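PDB 6FF6: BRIC1 from Synthetic construct, which is a computationally designed protein, built by an interface-driven strategy to form a novel corrugated repeat architecture of helices, with no assigned biochemical activity. Local coordinates for residues A35-H40 against F58-S63; V80-N85 against L106-L111. All coordinates share one frame; numbering follows the deposited sequence.

Contacts 1 and 2 are two helix pairings that both lie within the first of the chain's two Hpt-domain regions and join four consecutive helices. Contact 1 joins helix 23-42 to helix 51-71; contact 2 joins helix 74-92 to helix 99-121, so they follow in series, the first closing before the second opens. Their centres lie about 10 Å apart, on the same side of the chain's centre. A salt bridge of 2.8 Å from Lys109 NZ to Glu38 OE1 ties helix 99-121 back to helix 23-42, while Phe58 CE1 packs 3.6 Å from Glu84 CG between helices 51-71 and 74-92. Together they illustrate how successive hairpins close into a single bundle.

Contact 1: residues A35-H40 against F58-S63; sequences ADMEQH and FRAAHS
Met37 and Ala60 show how a long, flexible side chain can meet a very short one where two helices pack: their CA atoms, 6.6 Å apart, are the closest pair of CA atoms between segments 35-40 and 58-63. The apolar part of the contact is a methylene against a methyl, with Met37 CG only 3.5 Å from Ala60 CB, a tight fit. The Met37 chain runs on extended past CG (chi2 -161°), which carries the sulfur beyond Ala60 to the next residue. Met37 SD stands 4.3 Å from Ala61 N, over the face of the peptide that joins Ala60 to Ala61. A final bend (chi3 47°) turns CE aside rather than on toward helix 51-71.

The polar interactions stay within the helices. Ser63 OG donates to Arg59 O at 3.1 Å, tilted 30° from the carbonyl plane. Arg59 O also takes the ordinary helical bond from Ser63 N, and one carbonyl is thus gripped twice by one residue.

Met37 also touches Met83 of helix 74-92, and Leu33 packs beside Ala60. With nothing but apolar atoms and a peptide face meeting across it, this buried contact joins helices 23-42 and 51-71 through complementary shape, the small alanines making room for the methionine.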
ATOM      1  N   ALA A  35     -14.917   5.324 -19.313  1.00 87.68           N
ATOM      2  CA  ALA A  35     -15.417   6.267 -20.322  1.00 89.77           C
ATOM      3  C   ALA A  35     -16.551   5.601 -21.126  1.00 95.79           C
ATOM      4  O   ALA A  35     -17.571   6.232 -21.412  1.00 95.38           O
ATOM      5  CB  ALA A  35     -14.291   6.680 -21.232  1.00 93.60           C
ATOM      6  N   ASP A  36     -16.401   4.297 -21.411  1.00 94.26           N
ATOM      7  CA  ASP A  36     -17.410   3.492 -22.078  1.00 95.92           C
ATOM      8  C   ASP A  36     -18.623   3.327 -21.195  1.00 97.25           C
ATOM      9  O   ASP A  36     -19.736   3.582 -21.650  1.00 97.12           O
ATOM     10  CB  ASP A  36     -16.833   2.124 -22.454  1.00100.49           C
ATOM     11  CG  ASP A  36     -15.882   2.152 -23.651  1.00127.18           C
ATOM     12  OD1 ASP A  36     -15.782   3.228 -24.327  1.00129.88           O
ATOM     13  OD2 ASP A  36     -15.237   1.107 -23.921  1.00140.27           O
ATOM     14  N   MET A  37     -18.399   2.952 -19.914  1.00 91.72           N
ATOM     15  CA  MET A  37     -19.424   2.795 -18.885  1.00 89.64           C
ATOM     16  C   MET A  37     -20.257   4.041 -18.763  1.00 91.30           C
ATOM     17  O   MET A  37     -21.484   3.941 -18.704  1.00 91.47           O
ATOM     18  CB  MET A  37     -18.771   2.546 -17.532  1.00 91.04           C
ATOM     19  CG  MET A  37     -18.532   1.114 -17.232  1.00 96.11           C
ATOM     20  SD  MET A  37     -18.303   0.859 -15.465  1.00100.52           S
ATOM     21  CE  MET A  37     -19.658   1.799 -14.844  1.00 96.47           C
ATOM     22  N   GLU A  38     -19.584   5.212 -18.708  1.00 86.55           N
ATOM     23  CA  GLU A  38     -20.218   6.527 -18.603  1.00 87.59           C
ATOM     24  C   GLU A  38     -21.228   6.766 -19.764  1.00 93.05           C
ATOM     25  O   GLU A  38     -22.366   7.191 -19.532  1.00 93.00           O
ATOM     26  CB  GLU A  38     -19.123   7.609 -18.606  1.00 90.55           C
ATOM     27  CG  GLU A  38     -19.640   9.036 -18.703  1.00105.42           C
ATOM     28  CD  GLU A  38     -19.921   9.762 -17.406  1.00125.11           C
ATOM     29  OE1 GLU A  38     -19.152   9.592 -16.434  1.00111.63           O
ATOM     30  OE2 GLU A  38     -20.907  10.533 -17.377  1.00127.28           O
ATOM     31  N   GLN A  39     -20.797   6.488 -21.000  1.00 89.76           N
ATOM     32  CA  GLN A  39     -21.643   6.677 -22.151  1.00 92.32           C
ATOM     33  C   GLN A  39     -22.836   5.721 -22.138  1.00 94.97           C
ATOM     34  O   GLN A  39     -23.956   6.153 -22.425  1.00 96.01           O
ATOM     35  CB  GLN A  39     -20.833   6.568 -23.446  1.00 97.18           C
ATOM     36  CG  GLN A  39     -21.626   6.980 -24.700  1.00119.51           C
ATOM     37  CD  GLN A  39     -21.983   8.461 -24.777  1.00130.82           C
ATOM     38  OE1 GLN A  39     -21.107   9.332 -24.785  1.00131.42           O
ATOM     39  NE2 GLN A  39     -23.275   8.779 -24.865  1.00105.00           N
ATOM     40  N   HIS A  40     -22.607   4.436 -21.795  1.00 88.75           N
ATOM     41  CA  HIS A  40     -23.679   3.439 -21.721  1.00 87.65           C
ATOM     42  C   HIS A  40     -24.674   3.796 -20.619  1.00 88.49           C
ATOM     43  O   HIS A  40     -25.855   3.637 -20.819  1.00 91.58           O
ATOM     44  CB  HIS A  40     -23.135   2.018 -21.487  1.00 86.79           C
ATOM     45  CG  HIS A  40     -22.271   1.490 -22.581  1.00 93.22           C
ATOM     46  ND1 HIS A  40     -22.674   1.527 -23.926  1.00 99.49           N
ATOM     47  CD2 HIS A  40     -21.051   0.915 -22.508  1.00 94.48           C
ATOM     48  CE1 HIS A  40     -21.687   0.976 -24.612  1.00100.41           C
ATOM     49  NE2 HIS A  40     -20.684   0.597 -23.805  1.00 98.33           N
ATOM     50  N   PHE A  58     -21.906  -3.963 -17.230  1.00 79.11           N
ATOM     51  CA  PHE A  58     -21.508  -5.099 -16.425  1.00 79.09           C
ATOM     52  C   PHE A  58     -20.149  -5.649 -16.863  1.00 80.46           C
ATOM     53  O   PHE A  58     -19.305  -5.891 -16.019  1.00 80.36           O
ATOM     54  CB  PHE A  58     -22.589  -6.184 -16.493  1.00 84.39           C
ATOM     55  CG  PHE A  58     -22.248  -7.360 -15.623  1.00 88.40           C
ATOM     56  CD1 PHE A  58     -22.483  -7.321 -14.251  1.00 90.93           C
ATOM     57  CD2 PHE A  58     -21.645  -8.492 -16.164  1.00 94.30           C
ATOM     58  CE1 PHE A  58     -22.123  -8.397 -13.436  1.00 94.51           C
ATOM     59  CE2 PHE A  58     -21.286  -9.567 -15.345  1.00 99.50           C
ATOM     60  CZ  PHE A  58     -21.511  -9.506 -13.986  1.00 96.70           C
ATOM     61  N   ARG A  59     -19.935  -5.838 -18.171  1.00 78.05           N
ATOM     62  CA  ARG A  59     -18.676  -6.352 -18.734  1.00 79.63           C
ATOM     63  C   ARG A  59     -17.505  -5.472 -18.388  1.00 86.69           C
ATOM     64  O   ARG A  59     -16.439  -5.983 -18.036  1.00 89.58           O
ATOM     65  CB  ARG A  59     -18.767  -6.446 -20.252  1.00 79.01           C
ATOM     66  CG  ARG A  59     -19.497  -7.659 -20.756  1.00 82.22           C
ATOM     67  CD  ARG A  59     -20.093  -7.329 -22.094  1.00 83.19           C
ATOM     68  NE  ARG A  59     -21.104  -8.302 -22.465  1.00 84.56           N
ATOM     69  CZ  ARG A  59     -21.272  -8.767 -23.692  1.00108.78           C
ATOM     70  NH1 ARG A  59     -20.519  -8.319 -24.687  1.00105.28           N
ATOM     71  NH2 ARG A  59     -22.191  -9.691 -23.936  1.00101.27           N
ATOM     72  N   ALA A  60     -17.689  -4.148 -18.506  1.00 82.87           N
ATOM     73  CA  ALA A  60     -16.645  -3.178 -18.194  1.00 82.12           C
ATOM     74  C   ALA A  60     -16.331  -3.233 -16.704  1.00 84.93           C
ATOM     75  O   ALA A  60     -15.163  -3.253 -16.339  1.00 88.19           O
ATOM     76  CB  ALA A  60     -17.088  -1.788 -18.596  1.00 82.08           C
ATOM     77  N   ALA A  61     -17.357  -3.325 -15.849  1.00 78.01           N
ATOM     78  CA  ALA A  61     -17.168  -3.431 -14.388  1.00 76.14           C
ATOM     79  C   ALA A  61     -16.467  -4.746 -14.026  1.00 82.10           C
ATOM     80  O   ALA A  61     -15.540  -4.750 -13.244  1.00 82.14           O
ATOM     81  CB  ALA A  61     -18.508  -3.327 -13.668  1.00 74.74           C
ATOM     82  N   HIS A  62     -16.859  -5.845 -14.652  1.00 80.80           N
ATOM     83  CA  HIS A  62     -16.236  -7.133 -14.395  1.00 82.26           C
ATOM     84  C   HIS A  62     -14.744  -7.109 -14.756  1.00 91.65           C
ATOM     85  O   HIS A  62     -13.919  -7.606 -13.963  1.00 94.85           O
ATOM     86  CB  HIS A  62     -16.978  -8.219 -15.171  1.00 83.72           C
ATOM     87  CG  HIS A  62     -16.539  -9.596 -14.806  1.00 89.24           C
ATOM     88  ND1 HIS A  62     -15.388 -10.154 -15.348  1.00 93.40           N
ATOM     89  CD2 HIS A  62     -17.115 -10.495 -13.980  1.00 91.55           C
ATOM     90  CE1 HIS A  62     -15.307 -11.369 -14.838  1.00 95.60           C
ATOM     91  NE2 HIS A  62     -16.316 -11.618 -14.003  1.00 95.27           N
ATOM     92  N   SER A  63     -14.396  -6.517 -15.937  1.00 87.17           N
ATOM     93  CA  SER A  63     -13.003  -6.397 -16.357  1.00 89.62           C
ATOM     94  C   SER A  63     -12.160  -5.609 -15.338  1.00 94.43           C
ATOM     95  O   SER A  63     -11.072  -6.054 -14.965  1.00 96.91           O
ATOM     96  CB  SER A  63     -12.903  -5.764 -17.735  1.00 93.28           C
ATOM     97  OG  SER A  63     -13.491  -6.618 -18.702  1.00107.23           O
TER

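Contact 2: residues V80-N85 against L106-L111; sequences VELMEN and LELKDL
Over one face of the flat peptide linking Leu108 to Lys109 sits the sulfur of Met83, almost directly above the nitrogen, with Met83 SD 3.9 Å from Lys109 N. It approaches from helix 74-92. Met83 SD also lies 3.7 Å from Leu108 CB, at the root of the side chain that leaves this peptide. Met83 gets there because its CG is anti to its backbone N (chi1 -177°) and its chain then bends at chi2.

Leu108 returns the contact with both its branches. Its CG is turned beside its own backbone N (chi1 -70°), and the two methyls divide the opposing helix between them. Leu108 CD1 reaches in as far as the main chain, 3.9 Å from Met83 CA, whereas CD2 meets a methyl of Leu82, with Leu108 CD2 and Leu82 CD2 3.8 Å apart. These two leucine side chains cross at about a right angle. Met83 and Leu108 also have the closest CA atoms of the two segments, 6.1 Å apart. The axes of segments 80-85 and 106-111 run nearly antiparallel, at 155°, and approach to 9.5 Å.

Around this core, Met83 also packs on Phe105. Lys109 takes part mainly through its backbone nitrogen; its side chain sets out away from segment 80-85, and its amino group pairs with Glu38 of helix 23-42. The second subunit also reaches this contact: Val140 of that subunit packs on Leu82 and its Val136 on Leu108. The chemistry is therefore that of interlocked apolar side chains without directional bonds, and the leucines serve two interfaces at once, one within the bundle and one between subunits.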
ATOM      1  N   VAL A  80     -16.300  -1.731  -7.159  1.00 82.82           N
ATOM      2  CA  VAL A  80     -16.706  -2.488  -8.340  1.00 82.34           C
ATOM      3  C   VAL A  80     -17.733  -3.544  -7.954  1.00 86.29           C
ATOM      4  O   VAL A  80     -18.750  -3.659  -8.642  1.00 84.18           O
ATOM      5  CB  VAL A  80     -15.500  -3.104  -9.086  1.00 87.64           C
ATOM      6  CG1 VAL A  80     -15.954  -3.905 -10.284  1.00 86.93           C
ATOM      7  CG2 VAL A  80     -14.528  -2.032  -9.527  1.00 87.49           C
ATOM      8  N   GLU A  81     -17.494  -4.296  -6.850  1.00 86.24           N
ATOM      9  CA  GLU A  81     -18.430  -5.330  -6.352  1.00 88.07           C
ATOM     10  C   GLU A  81     -19.814  -4.715  -6.169  1.00 90.72           C
ATOM     11  O   GLU A  81     -20.821  -5.318  -6.524  1.00 92.12           O
ATOM     12  CB  GLU A  81     -17.990  -5.896  -4.988  1.00 92.56           C
ATOM     13  CG  GLU A  81     -16.778  -6.817  -4.970  1.00113.25           C
ATOM     14  CD  GLU A  81     -16.384  -7.303  -3.577  1.00153.76           C
ATOM     15  OE1 GLU A  81     -17.301  -7.728  -2.833  1.00168.95           O
ATOM     16  OE2 GLU A  81     -15.178  -7.274  -3.224  1.00140.83           O
ATOM     17  N   LEU A  82     -19.850  -3.506  -5.623  1.00 85.21           N
ATOM     18  CA  LEU A  82     -21.068  -2.784  -5.342  1.00 85.45           C
ATOM     19  C   LEU A  82     -21.803  -2.433  -6.581  1.00 86.38           C
ATOM     20  O   LEU A  82     -22.988  -2.710  -6.654  1.00 87.43           O
ATOM     21  CB  LEU A  82     -20.754  -1.562  -4.491  1.00 86.56           C
ATOM     22  CG  LEU A  82     -21.872  -0.937  -3.687  1.00 94.00           C
ATOM     23  CD1 LEU A  82     -22.405  -1.879  -2.633  1.00 97.65           C
ATOM     24  CD2 LEU A  82     -21.346   0.262  -2.983  1.00 99.63           C
ATOM     25  N   MET A  83     -21.114  -1.913  -7.600  1.00 81.54           N
ATOM     26  CA  MET A  83     -21.784  -1.631  -8.859  1.00 79.31           C
ATOM     27  C   MET A  83     -22.248  -2.947  -9.528  1.00 80.41           C
ATOM     28  O   MET A  83     -23.387  -3.061  -9.967  1.00 78.60           O
ATOM     29  CB  MET A  83     -20.937  -0.789  -9.811  1.00 80.90           C
ATOM     30  CG  MET A  83     -21.704  -0.462 -11.094  1.00 86.76           C
ATOM     31  SD  MET A  83     -21.500   1.207 -11.656  1.00 93.94           S
ATOM     32  CE  MET A  83     -22.674   1.263 -12.841  1.00 92.13           C
ATOM     33  N   GLU A  84     -21.372  -3.936  -9.555  1.00 78.15           N
ATOM     34  CA  GLU A  84     -21.634  -5.246 -10.132  1.00 80.50           C
ATOM     35  C   GLU A  84     -22.916  -5.794  -9.633  1.00 85.22           C
ATOM     36  O   GLU A  84     -23.751  -6.132 -10.446  1.00 85.38           O
ATOM     37  CB  GLU A  84     -20.499  -6.214  -9.794  1.00 84.06           C
ATOM     38  CG  GLU A  84     -19.889  -6.861 -11.019  1.00 98.32           C
ATOM     39  CD  GLU A  84     -19.032  -8.080 -10.760  1.00128.89           C
ATOM     40  OE1 GLU A  84     -18.794  -8.415  -9.577  1.00132.70           O
ATOM     41  OE2 GLU A  84     -18.606  -8.711 -11.755  1.00134.27           O
ATOM     42  N   ASN A  85     -23.101  -5.824  -8.299  1.00 84.56           N
ATOM     43  CA  ASN A  85     -24.298  -6.309  -7.613  1.00 88.07           C
ATOM     44  C   ASN A  85     -25.571  -5.606  -8.076  1.00 93.74           C
ATOM     45  O   ASN A  85     -26.548  -6.273  -8.428  1.00 96.24           O
ATOM     46  CB  ASN A  85     -24.132  -6.240  -6.078  1.00 87.97           C
ATOM     47  CG  ASN A  85     -23.158  -7.255  -5.544  1.00127.66           C
ATOM     48  OD1 ASN A  85     -22.834  -8.256  -6.201  1.00123.71           O
ATOM     49  ND2 ASN A  85     -22.652  -7.014  -4.338  1.00128.53           N
ATOM     50  N   LEU A 106     -24.220   6.320 -11.692  1.00 76.03           N
ATOM     51  CA  LEU A 106     -23.197   7.278 -12.126  1.00 75.85           C
ATOM     52  C   LEU A 106     -22.233   7.581 -11.003  1.00 80.41           C
ATOM     53  O   LEU A 106     -21.033   7.627 -11.219  1.00 79.80           O
ATOM     54  CB  LEU A 106     -23.812   8.558 -12.729  1.00 77.90           C
ATOM     55  CG  LEU A 106     -24.490   8.360 -14.072  1.00 82.49           C
ATOM     56  CD1 LEU A 106     -25.548   9.389 -14.294  1.00 85.79           C
ATOM     57  CD2 LEU A 106     -23.468   8.297 -15.204  1.00 82.75           C
ATOM     58  N   GLU A 107     -22.747   7.693  -9.789  1.00 79.69           N
ATOM     59  CA  GLU A 107     -21.942   7.940  -8.602  1.00 79.86           C
ATOM     60  C   GLU A 107     -21.035   6.759  -8.281  1.00 83.92           C
ATOM     61  O   GLU A 107     -19.901   6.966  -7.859  1.00 87.57           O
ATOM     62  CB  GLU A 107     -22.841   8.305  -7.428  1.00 83.32           C
ATOM     63  CG  GLU A 107     -23.472   9.680  -7.600  1.00101.00           C
ATOM     64  CD  GLU A 107     -23.987  10.339  -6.334  1.00137.91           C
ATOM     65  OE1 GLU A 107     -24.973   9.831  -5.747  1.00127.08           O
ATOM     66  OE2 GLU A 107     -23.410  11.380  -5.939  1.00142.87           O
ATOM     67  N   LEU A 108     -21.501   5.534  -8.520  1.00 77.90           N
ATOM     68  CA  LEU A 108     -20.713   4.312  -8.309  1.00 76.59           C
ATOM     69  C   LEU A 108     -19.585   4.250  -9.333  1.00 79.33           C
ATOM     70  O   LEU A 108     -18.467   3.870  -8.986  1.00 77.86           O
ATOM     71  CB  LEU A 108     -21.614   3.062  -8.425  1.00 76.95           C
ATOM     72  CG  LEU A 108     -22.629   2.847  -7.272  1.00 82.57           C
ATOM     73  CD1 LEU A 108     -23.468   1.642  -7.509  1.00 81.30           C
ATOM     74  CD2 LEU A 108     -21.914   2.643  -5.953  1.00 90.39           C
ATOM     75  N   LYS A 109     -19.891   4.643 -10.600  1.00 75.29           N
ATOM     76  CA  LYS A 109     -18.936   4.758 -11.698  1.00 73.78           C
ATOM     77  C   LYS A 109     -17.889   5.819 -11.291  1.00 79.33           C
ATOM     78  O   LYS A 109     -16.698   5.598 -11.469  1.00 79.45           O
ATOM     79  CB  LYS A 109     -19.641   5.168 -13.026  1.00 73.50           C
ATOM     80  CG  LYS A 109     -18.690   5.366 -14.194  1.00 70.02           C
ATOM     81  CD  LYS A 109     -18.330   6.878 -14.459  1.00 85.02           C
ATOM     82  CE  LYS A 109     -16.928   7.065 -14.994  1.00 90.80           C
ATOM     83  NZ  LYS A 109     -16.823   8.093 -16.063  1.00108.42           N
ATOM     84  N   ASP A 110     -18.327   6.961 -10.736  1.00 77.02           N
ATOM     85  CA  ASP A 110     -17.397   8.013 -10.312  1.00 77.87           C
ATOM     86  C   ASP A 110     -16.535   7.552  -9.168  1.00 82.85           C
ATOM     87  O   ASP A 110     -15.347   7.901  -9.139  1.00 85.76           O
ATOM     88  CB  ASP A 110     -18.144   9.271  -9.904  1.00 80.50           C
ATOM     89  CG  ASP A 110     -18.796   9.993 -11.056  1.00 91.03           C
ATOM     90  OD1 ASP A 110     -18.304   9.843 -12.223  1.00 91.21           O
ATOM     91  OD2 ASP A 110     -19.788  10.725 -10.806  1.00 99.21           O
ATOM     92  N   LEU A 111     -17.123   6.754  -8.245  1.00 74.90           N
ATOM     93  CA  LEU A 111     -16.392   6.166  -7.130  1.00 74.87           C
ATOM     94  C   LEU A 111     -15.297   5.251  -7.660  1.00 81.64           C
ATOM     95  O   LEU A 111     -14.135   5.434  -7.290  1.00 83.00           O
ATOM     96  CB  LEU A 111     -17.312   5.413  -6.172  1.00 73.33           C
ATOM     97  CG  LEU A 111     -16.606   4.880  -4.930  1.00 75.39           C
ATOM     98  CD1 LEU A 111     -15.827   6.018  -4.170  1.00 73.61           C
ATOM     99  CD2 LEU A 111     -17.571   4.052  -4.084  1.00 73.63           C
TER